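Local coordinates for mandelate racemase/muconate lactonizing enzyme family protein (Sulfitobacter sp. NAS-14.1, PDB 3T4W), which probably acts as a lyase of the enolase superfamily, whose members abstract the proton next to a substrate carboxylate, at residues K369-V374 with L387-D392; Q26-I31 with I46-T51. One frame throughout, in Å; residues are numbered along the deposited sequence.

Interaction 1. Residues K369-V374 with L387-D392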
loop_
_atom_site.group_PDB
_atom_site.type_symbol
_atom_site.label_atom_id
_atom_site.label_comp_id
_atom_site.label_asym_id
_atom_site.label_seq_id
_atom_site.Cartn_x
_atom_site.Cartn_y
_atom_site.Cartn_z
ATOM N N LYS A 369 -47.325 -25.294 -3.103
ATOM C CA LYS A 369 -47.924 -26.386 -3.867
ATOM C C LYS A 369 -46.960 -27.028 -4.869
ATOM O O LYS A 369 -47.346 -27.350 -5.995
ATOM C CB LYS A 369 -49.188 -25.914 -4.592
ATOM C CG LYS A 369 -50.254 -25.340 -3.694
ATOM C CD LYS A 369 -51.527 -25.090 -4.489
ATOM C CE LYS A 369 -52.585 -24.382 -3.660
ATOM N NZ LYS A 369 -52.142 -23.004 -3.327
ATOM N N SER A 370 -45.710 -27.196 -4.462
ATOM C CA SER A 370 -44.712 -27.882 -5.282
ATOM C C SER A 370 -44.436 -27.228 -6.643
ATOM O O SER A 370 -43.979 -27.898 -7.563
ATOM C CB SER A 370 -45.116 -29.344 -5.487
ATOM O OG SER A 370 -45.480 -29.941 -4.255
ATOM N N THR A 371 -44.698 -25.929 -6.768
ATOM C CA THR A 371 -44.550 -25.253 -8.057
ATOM C C THR A 371 -43.098 -25.123 -8.506
ATOM O O THR A 371 -42.808 -25.112 -9.702
ATOM C CB THR A 371 -45.220 -23.868 -8.067
ATOM O OG1 THR A 371 -44.752 -23.094 -6.955
ATOM C CG2 THR A 371 -46.739 -24.019 -7.993
ATOM N N ILE A 372 -42.191 -25.014 -7.544
ATOM C CA ILE A 372 -40.772 -25.062 -7.842
ATOM C C ILE A 372 -40.149 -26.183 -7.023
ATOM O O ILE A 372 -40.424 -26.311 -5.832
ATOM C CB ILE A 372 -40.087 -23.733 -7.512
ATOM C CG1 ILE A 372 -40.765 -22.583 -8.262
ATOM C CG2 ILE A 372 -38.627 -23.798 -7.873
ATOM C CD1 ILE A 372 -39.994 -21.281 -8.206
ATOM N N LYS A 373 -39.328 -27.012 -7.658
ATOM C CA LYS A 373 -38.754 -28.151 -6.958
ATOM C C LYS A 373 -37.320 -28.431 -7.400
ATOM O O LYS A 373 -36.936 -28.133 -8.534
ATOM C CB LYS A 373 -39.626 -29.396 -7.158
ATOM C CG LYS A 373 -39.567 -29.966 -8.573
ATOM C CD LYS A 373 -40.563 -31.105 -8.788
ATOM C CE LYS A 373 -41.991 -30.593 -8.760
ATOM N NZ LYS A 373 -42.988 -31.678 -8.979
ATOM N N VAL A 374 -36.531 -28.986 -6.485
ATOM C CA VAL A 374 -35.203 -29.486 -6.807
ATOM C C VAL A 374 -35.384 -30.854 -7.443
ATOM O O VAL A 374 -36.214 -31.639 -6.991
ATOM C CB VAL A 374 -34.317 -29.628 -5.544
ATOM C CG1 VAL A 374 -32.931 -30.142 -5.918
ATOM C CG2 VAL A 374 -34.212 -28.305 -4.807
ATOM N N LEU A 387 -42.846 -15.002 -9.793
ATOM C CA LEU A 387 -41.941 -15.923 -9.114
ATOM C C LEU A 387 -42.233 -17.371 -9.506
ATOM O O LEU A 387 -41.416 -18.269 -9.262
ATOM C CB LEU A 387 -42.032 -15.753 -7.594
ATOM C CG LEU A 387 -41.352 -14.524 -6.970
ATOM C CD1 LEU A 387 -41.724 -14.374 -5.493
ATOM C CD2 LEU A 387 -39.834 -14.574 -7.139
ATOM N N GLY A 388 -43.397 -17.587 -10.121
ATOM C CA GLY A 388 -43.782 -18.898 -10.613
ATOM C C GLY A 388 -44.372 -19.772 -9.522
ATOM O O GLY A 388 -44.338 -20.999 -9.610
ATOM N N LEU A 389 -44.928 -19.136 -8.498
ATOM C CA LEU A 389 -45.425 -19.852 -7.330
ATOM C C LEU A 389 -46.940 -19.862 -7.186
ATOM O O LEU A 389 -47.624 -18.915 -7.571
ATOM C CB LEU A 389 -44.851 -19.226 -6.066
ATOM C CG LEU A 389 -43.339 -19.100 -6.013
ATOM C CD1 LEU A 389 -42.946 -18.441 -4.698
ATOM C CD2 LEU A 389 -42.715 -20.474 -6.163
ATOM N N GLU A 390 -47.450 -20.946 -6.612
ATOM C CA GLU A 390 -48.781 -20.945 -6.023
ATOM C C GLU A 390 -48.607 -20.985 -4.513
ATOM O O GLU A 390 -48.429 -22.059 -3.929
ATOM C CB GLU A 390 -49.586 -22.166 -6.466
ATOM C CG GLU A 390 -50.307 -22.032 -7.799
ATOM C CD GLU A 390 -51.380 -23.103 -7.965
ATOM O OE1 GLU A 390 -51.163 -24.043 -8.762
ATOM O OE2 GLU A 390 -52.430 -23.018 -7.279
ATOM N N VAL A 391 -48.631 -19.821 -3.878
ATOM C CA VAL A 391 -48.526 -19.774 -2.424
ATOM C C VAL A 391 -49.822 -20.282 -1.790
ATOM O O VAL A 391 -50.922 -19.922 -2.218
ATOM C CB VAL A 391 -48.203 -18.350 -1.920
ATOM C CG1 VAL A 391 -47.844 -18.376 -0.446
ATOM C CG2 VAL A 391 -47.060 -17.764 -2.713
ATOM N N ASP A 392 -49.694 -21.140 -0.786
ATOM C CA ASP A 392 -50.868 -21.663 -0.093
ATOM C C ASP A 392 -51.126 -20.862 1.173
ATOM O O ASP A 392 -50.716 -21.250 2.266
ATOM C CB ASP A 392 -50.694 -23.144 0.234
ATOM C CG ASP A 392 -51.954 -23.772 0.817
ATOM O OD1 ASP A 392 -52.835 -23.031 1.306
ATOM O OD2 ASP A 392 -52.051 -25.020 0.794
#

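Interaction 2. Residues Q26-I31 with I46-T51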
loop_
_atom_site.group_PDB
_atom_site.type_symbol
_atom_site.label_atom_id
_atom_site.label_comp_id
_atom_site.label_asym_id
_atom_site.label_seq_id
_atom_site.Cartn_x
_atom_site.Cartn_y
_atom_site.Cartn_z
ATOM N N GLN A 26 -51.351 -0.958 -3.254
ATOM C CA GLN A 26 -52.310 -0.401 -2.305
ATOM C C GLN A 26 -52.407 -1.190 -0.996
ATOM O O GLN A 26 -52.367 -0.604 0.080
ATOM C CB GLN A 26 -53.687 -0.158 -2.958
ATOM C CG GLN A 26 -54.744 -1.220 -2.729
ATOM C CD GLN A 26 -56.104 -0.833 -3.317
ATOM O OE1 GLN A 26 -56.267 0.254 -3.879
ATOM N NE2 GLN A 26 -57.083 -1.727 -3.190
ATOM N N ASP A 27 -52.493 -2.511 -1.088
ATOM C CA ASP A 27 -52.685 -3.338 0.100
ATOM C C ASP A 27 -51.434 -4.082 0.564
ATOM O O ASP A 27 -50.561 -4.439 -0.235
ATOM C CB ASP A 27 -53.819 -4.335 -0.121
ATOM C CG ASP A 27 -55.154 -3.656 -0.272
ATOM O OD1 ASP A 27 -55.383 -2.667 0.464
ATOM O OD2 ASP A 27 -55.961 -4.107 -1.126
ATOM N N LEU A 28 -51.368 -4.321 1.869
ATOM C CA LEU A 28 -50.277 -5.085 2.449
ATOM C C LEU A 28 -50.798 -6.009 3.527
ATOM O O LEU A 28 -51.484 -5.574 4.452
ATOM C CB LEU A 28 -49.222 -4.154 3.045
ATOM C CG LEU A 28 -48.473 -4.754 4.241
ATOM C CD1 LEU A 28 -47.337 -5.642 3.772
ATOM C CD2 LEU A 28 -47.964 -3.662 5.169
ATOM N N GLU A 29 -50.476 -7.291 3.397
ATOM C CA GLU A 29 -50.718 -8.260 4.462
ATOM C C GLU A 29 -49.407 -8.899 4.898
ATOM O O GLU A 29 -48.581 -9.282 4.064
ATOM C CB GLU A 29 -51.708 -9.338 4.020
ATOM C CG GLU A 29 -53.160 -8.997 4.315
ATOM C CD GLU A 29 -54.124 -9.975 3.672
ATOM O OE1 GLU A 29 -53.862 -11.194 3.733
ATOM O OE2 GLU A 29 -55.142 -9.528 3.100
ATOM N N VAL A 30 -49.216 -8.994 6.208
ATOM C CA VAL A 30 -48.050 -9.664 6.765
ATOM C C VAL A 30 -48.488 -10.991 7.353
ATOM O O VAL A 30 -49.493 -11.062 8.062
ATOM C CB VAL A 30 -47.372 -8.820 7.868
ATOM C CG1 VAL A 30 -46.370 -9.662 8.640
ATOM C CG2 VAL A 30 -46.695 -7.607 7.264
ATOM N N ILE A 31 -47.750 -12.051 7.056
ATOM C CA ILE A 31 -48.100 -13.353 7.599
ATOM C C ILE A 31 -46.866 -14.050 8.138
ATOM O O ILE A 31 -45.925 -14.325 7.393
ATOM C CB ILE A 31 -48.740 -14.259 6.542
ATOM C CG1 ILE A 31 -50.022 -13.633 5.988
ATOM C CG2 ILE A 31 -49.008 -15.641 7.122
ATOM C CD1 ILE A 31 -50.559 -14.362 4.761
ATOM N N ILE A 46 -41.186 -14.811 7.638
ATOM C CA ILE A 46 -42.016 -13.617 7.490
ATOM C C ILE A 46 -42.409 -13.376 6.026
ATOM O O ILE A 46 -41.595 -12.918 5.209
ATOM C CB ILE A 46 -41.335 -12.372 8.070
ATOM C CG1 ILE A 46 -40.973 -12.611 9.539
ATOM C CG2 ILE A 46 -42.254 -11.171 7.961
ATOM C CD1 ILE A 46 -39.905 -11.673 10.079
ATOM N N LEU A 47 -43.657 -13.708 5.697
ATOM C CA LEU A 47 -44.189 -13.465 4.362
ATOM C C LEU A 47 -44.936 -12.134 4.319
ATOM O O LEU A 47 -45.612 -11.750 5.277
ATOM C CB LEU A 47 -45.128 -14.599 3.929
ATOM C CG LEU A 47 -44.659 -16.038 4.168
ATOM C CD1 LEU A 47 -45.784 -17.006 3.882
ATOM C CD2 LEU A 47 -43.425 -16.384 3.336
ATOM N N VAL A 48 -44.792 -11.430 3.203
ATOM C CA VAL A 48 -45.602 -10.265 2.909
ATOM C C VAL A 48 -46.379 -10.569 1.640
ATOM O O VAL A 48 -45.846 -11.155 0.693
ATOM C CB VAL A 48 -44.755 -8.986 2.702
ATOM C CG1 VAL A 48 -44.082 -8.566 4.000
ATOM C CG2 VAL A 48 -43.729 -9.174 1.580
ATOM N N LYS A 49 -47.649 -10.192 1.628
ATOM C CA LYS A 49 -48.469 -10.373 0.444
ATOM C C LYS A 49 -48.928 -9.009 -0.012
ATOM O O LYS A 49 -49.641 -8.318 0.711
ATOM C CB LYS A 49 -49.671 -11.258 0.758
ATOM C CG LYS A 49 -50.833 -11.074 -0.191
ATOM C CD LYS A 49 -52.030 -11.878 0.267
ATOM C CE LYS A 49 -53.123 -11.860 -0.779
ATOM N NZ LYS A 49 -54.292 -12.700 -0.381
ATOM N N LEU A 50 -48.501 -8.603 -1.202
ATOM C CA LEU A 50 -48.909 -7.306 -1.722
ATOM C C LEU A 50 -49.951 -7.426 -2.830
ATOM O O LEU A 50 -49.968 -8.396 -3.584
ATOM C CB LEU A 50 -47.699 -6.482 -2.175
ATOM C CG LEU A 50 -46.768 -6.044 -1.039
ATOM C CD1 LEU A 50 -45.574 -5.297 -1.596
ATOM C CD2 LEU A 50 -47.481 -5.197 0.010
ATOM N N THR A 51 -50.829 -6.432 -2.899
ATOM C CA THR A 51 -51.854 -6.362 -3.925
ATOM C C THR A 51 -51.901 -4.940 -4.478
ATOM O O THR A 51 -51.885 -3.974 -3.715
ATOM C CB THR A 51 -53.235 -6.724 -3.347
ATOM O OG1 THR A 51 -53.139 -7.930 -2.575
ATOM C CG2 THR A 51 -54.269 -6.908 -4.468
#

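Interaction 1. Residues K369-V374 with L387-D392
Lys369 reaches across to Glu390 and the two residues after it; its side chain runs first past Glu390 O, then past the Glu390 carboxylate, and ends near the backbone of Val391 and Asp392. CB and CG pass beside the backbone oxygen, Lys369 CG at 3.8 Å from Glu390 O. Lys369 CD then comes to the carboxylate, 3.6 Å from Glu390 OE2, the two side chains crossing at about a right angle, and CE stays beside the same oxygen. The bend at the last torsion (chi4 67°) leaves Lys369 NZ 3.5 Å from Val391 O, at an angle too poor for a hydrogen bond, and close to Asp392 CA. The salt bridge from Lys369 NZ to Glu390 OE2 is long, at 4.0 Å, and Asp392 OD2 lies 4.6 Å from Lys369 NZ.

Both segments sit at helix ends. Lys369, at positive phi, is the C-prime residue of the Schellman motif that closes helix 362-367, with Ser370 N bonded to Asp365 O, while Asp392 N-caps helix 393-398 through OD1 and Leu395 N.

Deeper in, Thr371 OG1, placed between backbone N and carbonyl carbon (chi1 53°), hydrogen-bonds to Ile368 O and weakly accepts Glu390 N at 3.5 Å. Thr371 CG2 lies 3.7 Å from Glu390 CB. A valine at this position would probably leave Ile368 O without its hydroxyl partner and Glu390 N without its weak acceptor.

Beyond it, Ile372 CD1 meets Leu389 CD2 at 3.5 Å, and both residues also rest on Ala341 of helix 337-349. Gly388 passes its carbonyl oxygen close to Thr371 CB.

Interaction 2. Residues Q26-I31 with I46-T51
Val30 and Val48 meet on the apolar face of the hairpin, CG2 of Val30 4.3 Å from CG1 of Val48. Next to them Leu28 and Leu50 pack more closely: with CG anti to its carbonyl carbon (chi1 -67°), Leu50 sends CD2 back over the neighbouring strand to 3.7 Å from Leu28 CB. Helices 69-83 and 110-130 cover this face, with Phe80 on both leucines and Leu119 on Leu28 and Val48.

Between the faces runs an antiparallel backbone. Glu29 and Lys49 are bonded both ways, Lys49 N to Glu29 O at 2.8 Å, as are Ile31 and Leu47. At the outer end Thr51 O accepts from Gln26 N and Asp27 N, each at 3.1 Å, which makes a classic beta bulge.

On the other face the extended chains of Glu29 and Lys49 lie side by side, OE1 of Glu29 4.0 Å from CD of Lys49. Their own charges stay 4.4 Å apart (Glu29 OE1 to Lys49 NZ), beyond a salt bridge; Glu29 OE1 pairs instead with Arg397, and Lys49 NZ with Glu393. The two strands are therefore joined mainly by backbone bonds and apolar packing, while charge joins the hairpin to helix 393-398 more than strand to strand.

How the interactions relate
Near the N terminus, interaction 2 brings strands 25-33 and 45-52 together as a hairpin, with 14 residues between the two segments; strand 57-62 then completes the antiparallel sheet. Far along the chain, after helix 362-367, interaction 1 closes a second loop of 12 residues that carries strand 378-380. The two closures follow in series, neither nesting nor crossing. Their centres are 18 Å apart and their nearest atoms about 5 Å, without touching. Helix 393-398 links them: it starts directly after 387-392 and supplies partners for the hairpin. Late chain segments thus return to the N-terminal sheet, tying it to the C-terminal barrel region, as expected for the enolase fold.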